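Local coordinates for oligopeptide-binding protein AppA (Bacillus subtilis, PDB 1XOC) that captures oligopeptides, here a nonapeptide, for import through an ABC-type oligopeptide permease that can replace the OPP system in sporulation and competence, at residues 42-47 / 217-222; 59-64 / 509-514; 489-494 / 502-507. All blocks are in the same frame, centred on the assembly; numbering follows the deposited sequence.

Contact 1: residues 42-47 / 217-222; sequences DDASTD and VTYKVI. With ZN (zinc ion), chain O.
Asp-47, in the first turns of helix 43-52, and Tyr-219, on strand 216-221, have the closest backbones across this contact, yet their CA atoms are still 9.2 Å apart, and the long tyrosine side chain does most of the spanning. Its CG lies anti to the backbone N (chi1 -161°), which sends the ring across toward the helix until the phenol oxygen meets the carboxylate. Tyr-219 OH donates to Asp-47 OD2 over 2.8 Å, using the anti lone pair of that oxygen. Asp-47 OD2 sits at the ring edge, near its plane, while the carboxylate plane is turned 66° from the ring. Ala-44 lies one helical turn earlier and backs the same hydroxyl, its CA 3.6 Å from Tyr-219 OH. Asp-47 OD2 has a second task, since it binds a zinc ion at 2.3 Å; OD1 stays 3.1 Å from the metal, so the carboxylate is a one-oxygen ligand. Three waters fill the other observed positions on the zinc, and one of them donates to Asp-43 OD2. Arg-508 forms salt bridges with OD1 of both Asp-43 and Asp-47, while Asp-42 caps the N-terminus of the helix, accepting from Ser-45 N at 3.2 Å through its OD1. The contact thus joins a helix beside the bound peptide to a sheet strand through a shared carboxylate. With metal, phenol and guanidinium all drawing on it, Asp-47 is probably held firmly as the anion, and its rotation is fixed from both oxygens.

Contact 2: residues 59-64 / 509-514; sequences TDEKLN and DLYNIE
Tyr-511 brings its phenol end up to the backbone of Asp-60 and the carboxylate of Glu-61. Its OH lies 3.4 Å from Asp-60 CB and equally near the CA of that residue, a contact of oxygen with carbon. On one flank of the ring CE1 approaches Thr-59 O, and on the other CE2 comes within 3.6 Å of Glu-61 OE2, whose carboxylate plane is turned 49° from the ring. A water in the ring plane bridges the two polar ends: it donates to Glu-61 OE2 at 2.9 Å and also hydrogen-bonds to Tyr-511 OH at 2.6 Å. Glu-61 reaches this place because its chain bends at chi2 (-78°), bringing its end nearer to the tyrosine. The receiving residues belong to a beta hairpin between strands 57-59 and 65-76, closed by a type I turn with a G1 bulge: Leu-63, in a left-handed conformation, donates through N to Asp-60 O, and Asp-60 N donates to Asn-64 O. An Asx turn reinforces it. Asp-60 OD1 accepts from Lys-62 N and, more straightly, from Asn-64 N, both over 3.0 Å and from opposite faces of the carboxylate plane, so the aspartate is turned back into its own turn and offers Tyr-511 mainly its CA and CB. On the other side, a type II turn from Leu-510 to Ile-513 presents the tyrosine, tied by Ile-513 N to Leu-510 O. Asn-512, the third residue of that turn, lays its CG 3.8 Å above one face of the ring, toward the rim. Its OD1 is held by Lys-58, while the ring of His-505 meets the tyrosine at about 40° between planes.

Contact 3: residues 489-494 / 502-507; sequences PNNHMA and YKYHPK. With ZN (zinc ion), chain E.
Asn-491 on strand 483-496 meets Tyr-504, in the loop that follows strand 499-500, through CB, CG and the nitrogen branch of its amide. With chi1 at -71° the amide carbon stands opposite the carbonyl carbon, beside the backbone N, which directs the amide toward the loop. Asn-491 CB is 3.7 Å from Tyr-504 OH and a little farther from CE1, a carbon-to-oxygen approach at the phenol end. Asn-491 CG follows, 3.8 Å from Tyr-504 OH. From there the branches part: OD1 turns to Asn-241 and to an aromatic side chain of the bound peptide, both through weak hydrogen bonds, whereas ND2 donates to Tyr-504 OH over 2.9 Å. That bond is bent, with an N-H...O angle of 146°, and the acceptor is tilted from the amide plane. ND2 arrives at the ring edge, the two flat groups being 58° apart. Two residues on, Met-493 CG also faces the edge of Tyr-504, 4.4 Å from CE1, and touches Tyr-502 OH at 3.9 Å. Between these residues His-492 points off the other face of the strand, where its NE2 binds a zinc ion at 2.0 Å together with Asp-304. Tyr-504 OH also hydrogen-bonds to Leu-262 O on the neighbouring strand 256-262. With a phenylalanine at Tyr-504, Leu-262 O and Asn-491 ND2 would probably each lose a partner, leaving the amide freer to turn. The hydroxyl both accepts from the amide and donates to a backbone carbonyl, tying the loop to two adjacent strands and probably limiting the rotation of an amide whose OD1 makes a weak hydrogen bond to the peptide.

Contacts 2 and 3 are close neighbours, their centres 10 Å apart, and their second segments, 509-514 and 502-507, follow one another along the chain, separated only by Arg-508. His-505 NE2 of contact 3 probably hydrogen-bonds to Thr-59 O of contact 2 at 2.9 Å. Contact 1 lies about 16 Å and 15 Å from their centres, but meets contact 2 through Val-217 CG2 and Ile-513 CD1, 3.7 Å apart. Arg-508 adds a charged tie to the helix of contact 1. All three border the bound peptide: Asp-43 through its backbone and Lys-507 through NZ make hydrogen bonds with it, while Thr-59 packs on its main chain.

Contact 1: residues 42-47 / 217-222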
# COMPACT_ATOMS: atom_id res chain seq x y z
N ASP A 42 4.17 -0.08 -4.53
CA ASP A 42 3.98 1.20 -3.82
C ASP A 42 2.75 1.96 -4.28
O ASP A 42 2.35 1.86 -5.45
CB ASP A 42 5.24 2.08 -3.90
CG ASP A 42 5.44 2.72 -5.24
OD1 ASP A 42 5.15 3.93 -5.35
OD2 ASP A 42 5.83 2.02 -6.20
N ASP A 43 2.16 2.74 -3.40
CA ASP A 43 0.92 3.41 -3.70
C ASP A 43 1.00 4.49 -4.78
O ASP A 43 0.06 4.74 -5.49
CB ASP A 43 0.34 4.02 -2.46
CG ASP A 43 -1.16 3.90 -2.42
OD1 ASP A 43 -1.69 2.78 -2.68
OD2 ASP A 43 -1.82 4.93 -2.16
N ALA A 44 2.15 5.12 -4.93
CA ALA A 44 2.28 6.15 -5.95
C ALA A 44 2.17 5.52 -7.33
O ALA A 44 1.50 6.05 -8.23
CB ALA A 44 3.60 6.88 -5.78
N SER A 45 2.88 4.41 -7.54
CA SER A 45 2.74 3.64 -8.79
C SER A 45 1.31 3.21 -8.98
O SER A 45 0.76 3.37 -10.05
CB SER A 45 3.71 2.45 -8.80
OG SER A 45 5.09 2.86 -8.66
N THR A 46 0.71 2.72 -7.93
CA THR A 46 -0.64 2.20 -8.04
C THR A 46 -1.64 3.32 -8.41
O THR A 46 -2.60 3.10 -9.16
CB THR A 46 -1.06 1.45 -6.77
OG1 THR A 46 -0.17 0.34 -6.56
CG2 THR A 46 -2.46 0.86 -6.86
N ASP A 47 -1.45 4.52 -7.87
CA ASP A 47 -2.31 5.66 -8.23
C ASP A 47 -2.34 5.89 -9.75
O ASP A 47 -3.42 6.16 -10.33
CB ASP A 47 -1.83 6.97 -7.59
CG ASP A 47 -2.18 7.10 -6.12
OD1 ASP A 47 -3.12 6.42 -5.61
OD2 ASP A 47 -1.50 7.97 -5.52
N VAL A 217 -5.14 15.24 -15.85
CA VAL A 217 -4.73 15.04 -14.47
C VAL A 217 -3.21 15.05 -14.42
O VAL A 217 -2.56 14.31 -15.14
CB VAL A 217 -5.23 13.71 -13.92
CG1 VAL A 217 -4.71 13.49 -12.52
CG2 VAL A 217 -6.71 13.67 -13.94
N THR A 218 -2.66 15.89 -13.56
CA THR A 218 -1.23 15.98 -13.39
C THR A 218 -0.87 15.54 -11.98
O THR A 218 -1.45 16.00 -11.02
CB THR A 218 -0.78 17.43 -13.60
OG1 THR A 218 -1.09 17.85 -14.93
CG2 THR A 218 0.71 17.55 -13.50
N TYR A 219 0.08 14.62 -11.87
CA TYR A 219 0.53 14.10 -10.59
C TYR A 219 1.87 14.75 -10.34
O TYR A 219 2.85 14.38 -10.93
CB TYR A 219 0.70 12.58 -10.70
CG TYR A 219 0.73 11.75 -9.43
CD1 TYR A 219 1.91 11.29 -8.91
CD2 TYR A 219 -0.44 11.38 -8.80
CE1 TYR A 219 1.94 10.51 -7.79
CE2 TYR A 219 -0.41 10.60 -7.68
CZ TYR A 219 0.77 10.17 -7.18
OH TYR A 219 0.81 9.38 -6.05
N LYS A 220 1.86 15.75 -9.47
CA LYS A 220 3.00 16.62 -9.30
C LYS A 220 3.81 16.18 -8.10
O LYS A 220 3.30 16.13 -7.00
CB LYS A 220 2.55 18.06 -9.15
CG LYS A 220 3.69 19.06 -9.19
CD LYS A 220 3.20 20.48 -9.16
CE LYS A 220 4.37 21.45 -9.25
NZ LYS A 220 3.90 22.83 -9.17
N VAL A 221 5.07 15.87 -8.32
CA VAL A 221 5.91 15.34 -7.27
C VAL A 221 6.54 16.45 -6.46
O VAL A 221 7.31 17.25 -6.97
CB VAL A 221 6.99 14.42 -7.83
CG1 VAL A 221 7.75 13.79 -6.72
CG2 VAL A 221 6.39 13.37 -8.72
N ILE A 222 6.20 16.49 -5.18
CA ILE A 222 6.69 17.51 -4.28
C ILE A 222 7.13 16.83 -2.98
O ILE A 222 6.34 16.71 -2.06
CB ILE A 222 5.59 18.57 -3.98
CG1 ILE A 222 4.93 19.07 -5.28
CG2 ILE A 222 6.16 19.73 -3.18
CD1 ILE A 222 3.73 19.93 -5.02
ZN ZN O . -2.30 8.38 -3.39
O HOH W 1 -0.70 7.11 -2.57
O HOH W 2 -2.43 10.39 -2.03
O HOH W 3 -2.68 10.53 -4.28

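Contact 2: residues 59-64 / 509-514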
# COMPACT_ATOMS: atom_id res chain seq x y z
N THR A 59 -13.15 -2.39 -6.33
CA THR A 59 -13.70 -2.35 -4.99
C THR A 59 -14.13 -0.92 -4.71
O THR A 59 -13.33 0.04 -4.86
CB THR A 59 -12.73 -2.92 -3.94
OG1 THR A 59 -12.56 -4.33 -4.19
CG2 THR A 59 -13.22 -2.73 -2.55
N ASP A 60 -15.41 -0.76 -4.37
CA ASP A 60 -15.98 0.56 -4.24
C ASP A 60 -15.73 1.18 -2.86
O ASP A 60 -15.03 0.60 -2.02
CB ASP A 60 -17.45 0.56 -4.65
CG ASP A 60 -18.34 -0.06 -3.65
OD1 ASP A 60 -17.87 -0.38 -2.54
OD2 ASP A 60 -19.57 -0.22 -3.93
N GLU A 61 -16.26 2.39 -2.67
CA GLU A 61 -16.00 3.14 -1.43
C GLU A 61 -16.57 2.50 -0.17
O GLU A 61 -16.17 2.86 0.95
CB GLU A 61 -16.47 4.59 -1.57
CG GLU A 61 -17.97 4.79 -1.54
CD GLU A 61 -18.69 4.45 -2.85
OE1 GLU A 61 -19.92 4.65 -2.88
OE2 GLU A 61 -18.06 4.02 -3.84
N LYS A 62 -17.50 1.55 -0.33
CA LYS A 62 -18.01 0.73 0.78
C LYS A 62 -17.27 -0.61 0.92
O LYS A 62 -17.58 -1.43 1.77
CB LYS A 62 -19.51 0.50 0.63
CG LYS A 62 -20.28 1.78 0.37
CD LYS A 62 -21.75 1.62 0.73
CE LYS A 62 -22.01 1.78 2.25
NZ LYS A 62 -23.39 1.37 2.72
N LEU A 63 -16.24 -0.80 0.10
CA LEU A 63 -15.38 -1.97 0.11
C LEU A 63 -16.10 -3.22 -0.41
O LEU A 63 -15.81 -4.36 0.00
CB LEU A 63 -14.70 -2.16 1.47
CG LEU A 63 -13.98 -0.87 1.95
CD1 LEU A 63 -13.36 -1.09 3.31
CD2 LEU A 63 -12.96 -0.32 0.94
N ASN A 64 -17.02 -2.99 -1.34
CA ASN A 64 -17.69 -4.06 -2.06
C ASN A 64 -17.08 -4.26 -3.43
O ASN A 64 -16.72 -3.28 -4.09
CB ASN A 64 -19.18 -3.75 -2.20
CG ASN A 64 -19.88 -3.65 -0.87
OD1 ASN A 64 -19.67 -4.48 -0.00
ND2 ASN A 64 -20.69 -2.63 -0.71
N ASP A 509 -7.14 7.23 -3.33
CA ASP A 509 -7.36 8.68 -3.20
C ASP A 509 -8.04 9.28 -4.42
O ASP A 509 -8.79 10.23 -4.30
CB ASP A 509 -6.04 9.43 -2.93
CG ASP A 509 -5.58 9.29 -1.52
OD1 ASP A 509 -6.26 8.58 -0.72
OD2 ASP A 509 -4.54 9.92 -1.19
N LEU A 510 -7.74 8.70 -5.57
CA LEU A 510 -8.28 9.19 -6.84
C LEU A 510 -9.35 8.24 -7.37
O LEU A 510 -9.60 8.18 -8.56
CB LEU A 510 -7.14 9.36 -7.85
CG LEU A 510 -5.97 10.24 -7.36
CD1 LEU A 510 -4.86 10.39 -8.41
CD2 LEU A 510 -6.47 11.62 -6.94
N TYR A 511 -10.06 7.56 -6.47
CA TYR A 511 -11.11 6.65 -6.89
C TYR A 511 -12.10 7.34 -7.82
O TYR A 511 -12.67 8.35 -7.46
CB TYR A 511 -11.85 6.09 -5.68
CG TYR A 511 -13.01 5.16 -6.01
CD1 TYR A 511 -12.79 3.90 -6.55
CD2 TYR A 511 -14.32 5.54 -5.80
CE1 TYR A 511 -13.86 3.04 -6.85
CE2 TYR A 511 -15.37 4.70 -6.12
CZ TYR A 511 -15.11 3.46 -6.66
OH TYR A 511 -16.13 2.60 -7.00
N ASN A 512 -12.34 6.74 -8.98
CA ASN A 512 -13.37 7.20 -9.93
C ASN A 512 -13.21 8.67 -10.34
O ASN A 512 -14.19 9.37 -10.64
CB ASN A 512 -14.77 6.88 -9.43
CG ASN A 512 -15.23 5.51 -9.86
OD1 ASN A 512 -14.43 4.68 -10.34
ND2 ASN A 512 -16.51 5.25 -9.68
N ILE A 513 -11.96 9.10 -10.42
CA ILE A 513 -11.58 10.44 -10.88
C ILE A 513 -12.18 10.78 -12.26
O ILE A 513 -12.49 11.95 -12.53
CB ILE A 513 -10.03 10.66 -10.82
CG1 ILE A 513 -9.69 12.11 -11.20
CG2 ILE A 513 -9.26 9.61 -11.62
CD1 ILE A 513 -8.30 12.51 -10.78
N GLU A 514 -12.42 9.75 -13.07
CA GLU A 514 -13.11 9.96 -14.37
C GLU A 514 -14.54 10.46 -14.24
O GLU A 514 -15.13 10.91 -15.23
CB GLU A 514 -13.07 8.67 -15.20
CG GLU A 514 -13.67 7.45 -14.54
CD GLU A 514 -12.72 6.62 -13.64
OE1 GLU A 514 -11.68 7.11 -13.09
OE2 GLU A 514 -13.02 5.43 -13.50
O HOH W 4 -18.60 3.41 -6.65

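Contact 3: residues 489-494 / 502-507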
# COMPACT_ATOMS: atom_id res chain seq x y z
N PRO A 489 -3.98 6.26 10.48
CA PRO A 489 -4.08 7.65 10.06
C PRO A 489 -5.40 8.04 9.45
O PRO A 489 -6.11 7.18 8.91
CB PRO A 489 -3.05 7.74 8.97
CG PRO A 489 -2.99 6.41 8.40
CD PRO A 489 -3.21 5.47 9.50
N ASN A 490 -5.70 9.33 9.49
CA ASN A 490 -6.86 9.87 8.77
C ASN A 490 -6.37 10.62 7.52
O ASN A 490 -5.30 11.22 7.53
CB ASN A 490 -7.61 10.86 9.65
CG ASN A 490 -8.15 10.20 10.90
OD1 ASN A 490 -8.88 9.21 10.77
ND2 ASN A 490 -7.87 10.74 12.09
N ASN A 491 -7.17 10.57 6.47
CA ASN A 491 -6.94 11.39 5.30
C ASN A 491 -7.70 12.71 5.42
O ASN A 491 -8.85 12.74 5.91
CB ASN A 491 -7.43 10.69 4.06
CG ASN A 491 -6.59 9.52 3.66
OD1 ASN A 491 -5.38 9.55 3.78
ND2 ASN A 491 -7.24 8.47 3.16
N HIS A 492 -7.09 13.79 4.95
CA HIS A 492 -7.69 15.11 4.89
C HIS A 492 -7.55 15.63 3.47
O HIS A 492 -6.54 16.28 3.13
CB HIS A 492 -7.00 16.06 5.87
CG HIS A 492 -7.05 15.58 7.29
ND1 HIS A 492 -6.13 14.70 7.80
CD2 HIS A 492 -7.93 15.83 8.30
CE1 HIS A 492 -6.40 14.44 9.07
NE2 HIS A 492 -7.49 15.10 9.39
N MET A 493 -8.52 15.30 2.64
CA MET A 493 -8.38 15.54 1.21
C MET A 493 -8.91 16.91 0.82
O MET A 493 -10.13 17.16 0.85
CB MET A 493 -9.09 14.44 0.41
CG MET A 493 -8.74 13.04 0.88
SD MET A 493 -6.97 12.73 0.83
CE MET A 493 -6.64 13.06 -0.89
N ALA A 494 -7.98 17.81 0.48
CA ALA A 494 -8.31 19.14 -0.03
C ALA A 494 -8.54 19.08 -1.53
O ALA A 494 -7.79 18.44 -2.24
CB ALA A 494 -7.21 20.09 0.27
N TYR A 502 -17.35 13.60 -6.54
CA TYR A 502 -16.35 12.98 -5.67
C TYR A 502 -17.01 12.12 -4.57
O TYR A 502 -18.00 12.53 -3.96
CB TYR A 502 -15.41 14.05 -5.07
CG TYR A 502 -14.48 13.50 -4.00
CD1 TYR A 502 -14.88 13.44 -2.67
CD2 TYR A 502 -13.22 13.03 -4.32
CE1 TYR A 502 -14.03 12.92 -1.69
CE2 TYR A 502 -12.36 12.53 -3.36
CZ TYR A 502 -12.78 12.48 -2.03
OH TYR A 502 -11.94 11.97 -1.07
N LYS A 503 -16.47 10.92 -4.33
CA LYS A 503 -16.85 10.07 -3.21
C LYS A 503 -15.57 9.66 -2.51
O LYS A 503 -14.58 9.30 -3.18
CB LYS A 503 -17.56 8.81 -3.72
CG LYS A 503 -18.91 9.05 -4.36
CD LYS A 503 -19.44 7.74 -5.01
CE LYS A 503 -20.82 7.89 -5.63
NZ LYS A 503 -21.41 6.52 -5.89
N TYR A 504 -15.59 9.77 -1.18
CA TYR A 504 -14.43 9.39 -0.39
C TYR A 504 -14.24 7.87 -0.41
O TYR A 504 -15.14 7.12 -0.07
CB TYR A 504 -14.54 9.87 1.06
CG TYR A 504 -13.35 9.39 1.87
CD1 TYR A 504 -12.13 10.05 1.79
CD2 TYR A 504 -13.42 8.26 2.66
CE1 TYR A 504 -11.03 9.59 2.49
CE2 TYR A 504 -12.30 7.79 3.37
CZ TYR A 504 -11.12 8.47 3.26
OH TYR A 504 -10.02 8.02 3.95
N HIS A 505 -13.04 7.45 -0.80
CA HIS A 505 -12.61 6.06 -0.80
C HIS A 505 -11.41 5.93 0.13
O HIS A 505 -10.42 6.69 -0.01
CB HIS A 505 -12.27 5.63 -2.22
CG HIS A 505 -12.16 4.14 -2.41
ND1 HIS A 505 -11.16 3.37 -1.85
CD2 HIS A 505 -12.91 3.29 -3.15
CE1 HIS A 505 -11.32 2.11 -2.22
NE2 HIS A 505 -12.40 2.03 -2.99
N PRO A 506 -11.44 4.99 1.09
CA PRO A 506 -10.39 4.96 2.11
C PRO A 506 -9.03 4.41 1.67
O PRO A 506 -8.03 4.58 2.42
CB PRO A 506 -11.02 4.09 3.20
CG PRO A 506 -11.89 3.17 2.45
CD PRO A 506 -12.52 4.01 1.39
N LYS A 507 -8.98 3.81 0.48
CA LYS A 507 -7.77 3.25 -0.08
C LYS A 507 -7.27 3.94 -1.35
O LYS A 507 -6.04 4.19 -1.50
CB LYS A 507 -7.99 1.75 -0.34
CG LYS A 507 -6.70 1.09 -0.86
CD LYS A 507 -6.83 -0.41 -1.07
CE LYS A 507 -5.58 -0.98 -1.78
NZ LYS A 507 -4.41 -1.02 -0.88
ZN ZN E . -8.49 15.09 11.16